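Local coordinates for protein carboxypeptidase D (Drosophila melanogaster, PDB 3MN8) that cleaves C-terminal arginine or lysine from peptides and proteins, acting here through the first, zinc-dependent carboxypeptidase domain of a longer, multi-domain protein, at residues A[228-231]-A[232-236]; A[245-248]-A[249-253]. All blocks are in the same frame, centred on the assembly; numbering follows the deposited sequence.

Contact 1 (A[228-231]-A[232-236]). With GEM ((2-guanidinoethylmercapto)succinic acid), chain G.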
loop_
_atom_site.group_PDB
_atom_site.type_symbol
_atom_site.label_atom_id
_atom_site.label_comp_id
_atom_site.label_asym_id
_atom_site.label_seq_id
_atom_site.Cartn_x
_atom_site.Cartn_y
_atom_site.Cartn_z
ATOM N N ASP A 228 2.074 3.974 -14.471
ATOM C CA ASP A 228 1.332 2.995 -15.270
ATOM C C ASP A 228 1.015 3.565 -16.648
ATOM O O ASP A 228 0.560 2.848 -17.540
ATOM C CB ASP A 228 0.024 2.600 -14.566
ATOM C CG ASP A 228 0.229 1.534 -13.477
ATOM O OD1 ASP A 228 1.314 0.913 -13.442
ATOM O OD2 ASP A 228 -0.703 1.307 -12.662
ATOM N N ASN A 229 1.243 4.862 -16.815
ATOM C CA ASN A 229 0.964 5.514 -18.094
ATOM C C ASN A 229 1.884 6.710 -18.372
ATOM O O ASN A 229 2.717 7.072 -17.532
ATOM C CB ASN A 229 -0.515 5.919 -18.192
ATOM C CG ASN A 229 -0.857 7.132 -17.340
ATOM O OD1 ASN A 229 -0.018 7.670 -16.599
ATOM N ND2 ASN A 229 -2.108 7.573 -17.442
ATOM N N SER A 230 1.733 7.314 -19.551
ATOM C CA SER A 230 2.553 8.466 -19.915
ATOM C C SER A 230 1.818 9.406 -20.853
ATOM O O SER A 230 0.752 9.067 -21.364
ATOM C CB SER A 230 3.859 7.998 -20.559
ATOM O OG SER A 230 3.612 7.362 -21.792
ATOM N N LEU A 231 2.390 10.588 -21.062
ATOM C CA LEU A 231 1.909 11.535 -22.077
ATOM C C LEU A 231 2.027 10.961 -23.501
ATOM O O LEU A 231 1.215 11.270 -24.382
ATOM C CB LEU A 231 2.673 12.869 -22.000
ATOM C CG LEU A 231 2.229 13.987 -21.049
ATOM C CD1 LEU A 231 3.301 15.049 -20.970
ATOM C CD2 LEU A 231 0.909 14.620 -21.476
ATOM N N ALA A 232 3.045 10.136 -23.731
ATOM C CA ALA A 232 3.203 9.483 -25.022
ATOM C C ALA A 232 2.025 8.540 -25.286
ATOM O O ALA A 232 1.645 8.294 -26.437
ATOM C CB ALA A 232 4.534 8.721 -25.075
ATOM N N HIS A 233 1.443 8.030 -24.203
ATOM C CA HIS A 233 0.379 7.021 -24.279
ATOM C C HIS A 233 0.750 5.866 -25.190
ATOM O O HIS A 233 0.039 5.543 -26.133
ATOM C CB HIS A 233 -0.968 7.643 -24.669
ATOM C CG HIS A 233 -1.536 8.529 -23.604
ATOM N ND1 HIS A 233 -1.473 9.905 -23.667
ATOM C CD2 HIS A 233 -2.123 8.233 -22.422
ATOM C CE1 HIS A 233 -2.023 10.419 -22.579
ATOM N NE2 HIS A 233 -2.419 9.426 -21.804
ATOM N N ASN A 234 1.886 5.252 -24.885
ATOM C CA ASN A 234 2.344 4.064 -25.587
ATOM C C ASN A 234 1.598 2.822 -25.102
ATOM O O ASN A 234 1.217 2.732 -23.937
ATOM C CB ASN A 234 3.854 3.905 -25.384
ATOM C CG ASN A 234 4.636 5.167 -25.778
ATOM O OD1 ASN A 234 4.336 5.809 -26.795
ATOM N ND2 ASN A 234 5.644 5.517 -24.978
ATOM N N GLU A 235 1.366 1.869 -25.994
ATOM C CA GLU A 235 0.669 0.642 -25.599
ATOM C C GLU A 235 1.435 -0.103 -24.508
ATOM O O GLU A 235 0.854 -0.521 -23.504
ATOM C CB GLU A 235 0.445 -0.275 -26.800
ATOM C CG GLU A 235 -0.193 -1.616 -26.452
ATOM C CD GLU A 235 -0.251 -2.553 -27.651
ATOM O OE1 GLU A 235 -1.238 -3.309 -27.756
ATOM O OE2 GLU A 235 0.676 -2.535 -28.499
ATOM N N CYS A 236 2.742 -0.254 -24.702
ATOM C CA CYS A 236 3.536 -1.075 -23.803
ATOM C C CYS A 236 5.038 -0.900 -24.007
ATOM O O CYS A 236 5.493 -0.081 -24.817
ATOM C CB CYS A 236 3.193 -2.550 -24.027
ATOM S SG CYS A 236 4.143 -3.323 -25.364
HETATM C C8 GEM G . -3.410 -4.438 -14.361
HETATM S S7 GEM G . -2.777 -3.510 -12.991
HETATM C C6 GEM G . -1.083 -4.022 -13.008
HETATM C C5 GEM G . -0.395 -3.829 -14.358
HETATM N N3 GEM G . -0.246 -2.399 -14.573
HETATM C C1 GEM G . 0.143 -1.795 -15.691
HETATM N N4 GEM G . 0.233 -0.472 -15.742
HETATM N N2 GEM G . 0.441 -2.515 -16.768
HETATM C C9 GEM G . -4.797 -3.927 -14.643
HETATM O O14 GEM G . -5.283 -3.079 -13.863
HETATM O O15 GEM G . -5.410 -4.354 -15.644
HETATM C C10 GEM G . -3.392 -5.958 -14.126
HETATM C C11 GEM G . -4.343 -6.503 -13.068
HETATM O O12 GEM G . -3.866 -7.290 -12.214
HETATM O O13 GEM G . -5.561 -6.190 -13.097
#
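His-233 folds back over the peptide carbonyl of Ser-230, three residues earlier, in the loop between strand 222-225 and helix 245-257. With CG anti to its own carbonyl carbon (chi1 -68°), the side chain swings alongside the turn. CB stays 4.0 Å from Ser-230 O, and from there the imidazole spreads above that oxygen. CG lies 3.2 Å from Ser-230 O, and CD2, CE1 and NE2 are about equally near, because the oxygen sits under the ring centre, 3.0 Å from its plane. An oxygen placed so meets the flat of the ring, where no N-H can point at it. ND1 turns instead to Leu-231 O at 3.1 Å, in a weak, strongly bent bond (123° at the hydrogen). The backbone ties the same turn: His-233 N donates to Ser-230 O over 3.1 Å, approaching from above the carbonyl plane, and more weakly to Ser-230 OG. That hydroxyl also hydrogen-bonds Glu-284 OE1, which anchors the turn to a neighbouring loop, while Ala-232 CB rests 3.7 Å from the same OG. Near the start of the loop Asp-228 faces the inhibitor, its OD1 2.9 Å from the guanidino N4 of GEM, consistent with a pocket that receives a basic C-terminal side chain; Tyr-283 O and Gly-279 O also hydrogen-bond GEM. The 230-233 segment is a beta turn with Leu-231 and Ala-232 at its corners, both in helical conformation, after which His-233 takes a left-handed backbone, in a surface loop that brings Asp-228 to the ligand pocket.

Contact 2 (A[245-248]-A[249-253])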
loop_
_atom_site.group_PDB
_atom_site.type_symbol
_atom_site.label_atom_id
_atom_site.label_comp_id
_atom_site.label_asym_id
_atom_site.label_seq_id
_atom_site.Cartn_x
_atom_site.Cartn_y
_atom_site.Cartn_z
ATOM N N ASP A 245 12.105 6.677 -8.691
ATOM C CA ASP A 245 12.282 5.353 -9.266
ATOM C C ASP A 245 13.182 4.426 -8.458
ATOM O O ASP A 245 12.871 3.249 -8.294
ATOM C CB ASP A 245 12.804 5.424 -10.695
ATOM C CG ASP A 245 12.581 4.135 -11.428
ATOM O OD1 ASP A 245 11.409 3.702 -11.499
ATOM O OD2 ASP A 245 13.565 3.547 -11.907
ATOM N N ARG A 246 14.311 4.946 -7.989
ATOM C CA ARG A 246 15.209 4.141 -7.177
ATOM C C ARG A 246 14.434 3.491 -6.028
ATOM O O ARG A 246 14.430 2.272 -5.878
ATOM C CB ARG A 246 16.347 4.991 -6.621
ATOM C CG ARG A 246 17.123 5.742 -7.665
ATOM C CD ARG A 246 18.017 6.790 -7.018
ATOM N NE ARG A 246 19.394 6.331 -6.846
ATOM C CZ ARG A 246 20.317 6.988 -6.149
ATOM N NH1 ARG A 246 20.013 8.134 -5.549
ATOM N NH2 ARG A 246 21.544 6.499 -6.045
ATOM N N VAL A 247 13.772 4.310 -5.219
ATOM C CA VAL A 247 13.025 3.792 -4.084
ATOM C C VAL A 247 11.978 2.789 -4.547
ATOM O O VAL A 247 11.789 1.723 -3.942
ATOM C CB VAL A 247 12.338 4.914 -3.286
ATOM C CG1 VAL A 247 11.315 4.328 -2.339
ATOM C CG2 VAL A 247 13.371 5.722 -2.520
ATOM N N PHE A 248 11.301 3.130 -5.633
ATOM C CA PHE A 248 10.252 2.260 -6.130
ATOM C C PHE A 248 10.817 0.905 -6.490
ATOM O O PHE A 248 10.267 -0.121 -6.093
ATOM C CB PHE A 248 9.480 2.903 -7.286
ATOM C CG PHE A 248 8.241 3.608 -6.831
ATOM C CD1 PHE A 248 7.241 2.905 -6.184
ATOM C CD2 PHE A 248 8.090 4.963 -7.008
ATOM C CE1 PHE A 248 6.105 3.537 -5.745
ATOM C CE2 PHE A 248 6.955 5.605 -6.566
ATOM C CZ PHE A 248 5.956 4.886 -5.934
ATOM N N LYS A 249 11.936 0.911 -7.209
ATOM C CA LYS A 249 12.626 -0.323 -7.581
ATOM C C LYS A 249 13.064 -1.119 -6.349
ATOM O O LYS A 249 13.044 -2.352 -6.364
ATOM C CB LYS A 249 13.818 -0.020 -8.492
ATOM C CG LYS A 249 13.517 -0.252 -9.963
ATOM C CD LYS A 249 14.543 0.368 -10.907
ATOM C CE LYS A 249 14.066 0.208 -12.349
ATOM N NZ LYS A 249 14.674 1.213 -13.263
ATOM N N GLN A 250 13.443 -0.412 -5.282
ATOM C CA GLN A 250 13.825 -1.060 -4.025
ATOM C C GLN A 250 12.615 -1.731 -3.364
ATOM O O GLN A 250 12.698 -2.855 -2.874
ATOM C CB GLN A 250 14.497 -0.065 -3.062
ATOM C CG GLN A 250 14.964 -0.720 -1.761
ATOM C CD GLN A 250 15.961 0.121 -0.972
ATOM O OE1 GLN A 250 16.851 0.758 -1.537
ATOM N NE2 GLN A 250 15.827 0.101 0.345
ATOM N N LEU A 251 11.488 -1.037 -3.371
ATOM C CA LEU A 251 10.252 -1.599 -2.853
ATOM C C LEU A 251 9.856 -2.851 -3.607
ATOM O O LEU A 251 9.663 -3.912 -3.014
ATOM C CB LEU A 251 9.132 -0.568 -2.933
ATOM C CG LEU A 251 9.387 0.647 -2.045
ATOM C CD1 LEU A 251 8.330 1.720 -2.257
ATOM C CD2 LEU A 251 9.496 0.231 -0.577
ATOM N N ALA A 252 9.731 -2.723 -4.920
ATOM C CA ALA A 252 9.381 -3.858 -5.769
ATOM C C ALA A 252 10.324 -5.040 -5.566
ATOM O O ALA A 252 9.889 -6.199 -5.570
ATOM C CB ALA A 252 9.365 -3.435 -7.240
ATOM N N HIS A 253 11.614 -4.748 -5.401
ATOM C CA HIS A 253 12.610 -5.805 -5.244
ATOM C C HIS A 253 12.507 -6.440 -3.879
ATOM O O HIS A 253 12.702 -7.648 -3.741
ATOM C CB HIS A 253 14.025 -5.285 -5.462
ATOM C CG HIS A 253 14.524 -5.466 -6.865
ATOM N ND1 HIS A 253 14.976 -4.417 -7.641
ATOM C CD2 HIS A 253 14.641 -6.577 -7.634
ATOM C CE1 HIS A 253 15.345 -4.871 -8.826
ATOM N NE2 HIS A 253 15.154 -6.179 -8.846
#
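Lys-249 N points almost straight at Asp-245 O, 2.7 Å away, and the same i to i+4 bond repeats through Gln-250, Leu-251 and Ala-252 as the first turns of alpha-helix 245-257. This helix lies against the mixed beta-sheet of the alpha/beta catalytic domain, and its side chains divide between a polar flank and an apolar face. On the polar flank Asp-245 and Lys-249 form an i to i+4 salt bridge, their side chains crossing at a slant. Lys-249 is extended beyond CG and runs back over the preceding turn: CD comes to 3.5 Å from Asp-245 OD2 and NZ to 2.9 Å, on the syn lone pair of that oxygen. CG of Asp-245, anti to the backbone N (chi1 -162°), carries OD2 to the side where Lys-249 NZ arrives. Both side chains also touch Tyr-225 of strand 222-225.

The apolar face is carried by Val-247, Phe-248 and Leu-251. Val-247 and Leu-251 run side by side in the same direction, with CG1 of the valine 4.0 Å from CD1 of the leucine; Leu-251 CD1 is also 4.2 Å from Phe-248 CD1, reaching that ring obliquely. Beyond the helix, Phe-248 stands edge-to-face with Tyr-294 and meets the ring of Phe-300 at a shallow tilt, while Leu-302 of strand 300-305 touches both Phe-248 and Leu-251. Gln-250 extends away from the first turn, and its NE2 hydrogen-bonds Gln-334 OE1. Lys-249 O accepts two bonds from His-253, one turn later: from its backbone N at 3.0 Å and, weakly, from ND1 of its imidazole at 3.1 Å.

The contacts follow one another along the chain: strand 222-225 leads into contact 1, which ends at Cys-236, disulfide-bonded to Cys-237, and helix 245-257 of contact 2 returns to pack on that same strand. Their centres are 20 Å apart and their nearest atoms about 9 Å, so they do not touch. Contact 1 meets the inhibitor directly through Asp-228, although its turn projects from the surface. Contact 2 lies farther from the site: the side chain of Ala-252 is about 12 Å from GEM and about 11 Å from that of Glu-305, the predicted proton donor/acceptor at the end of strand 300-305, against which the helix packs.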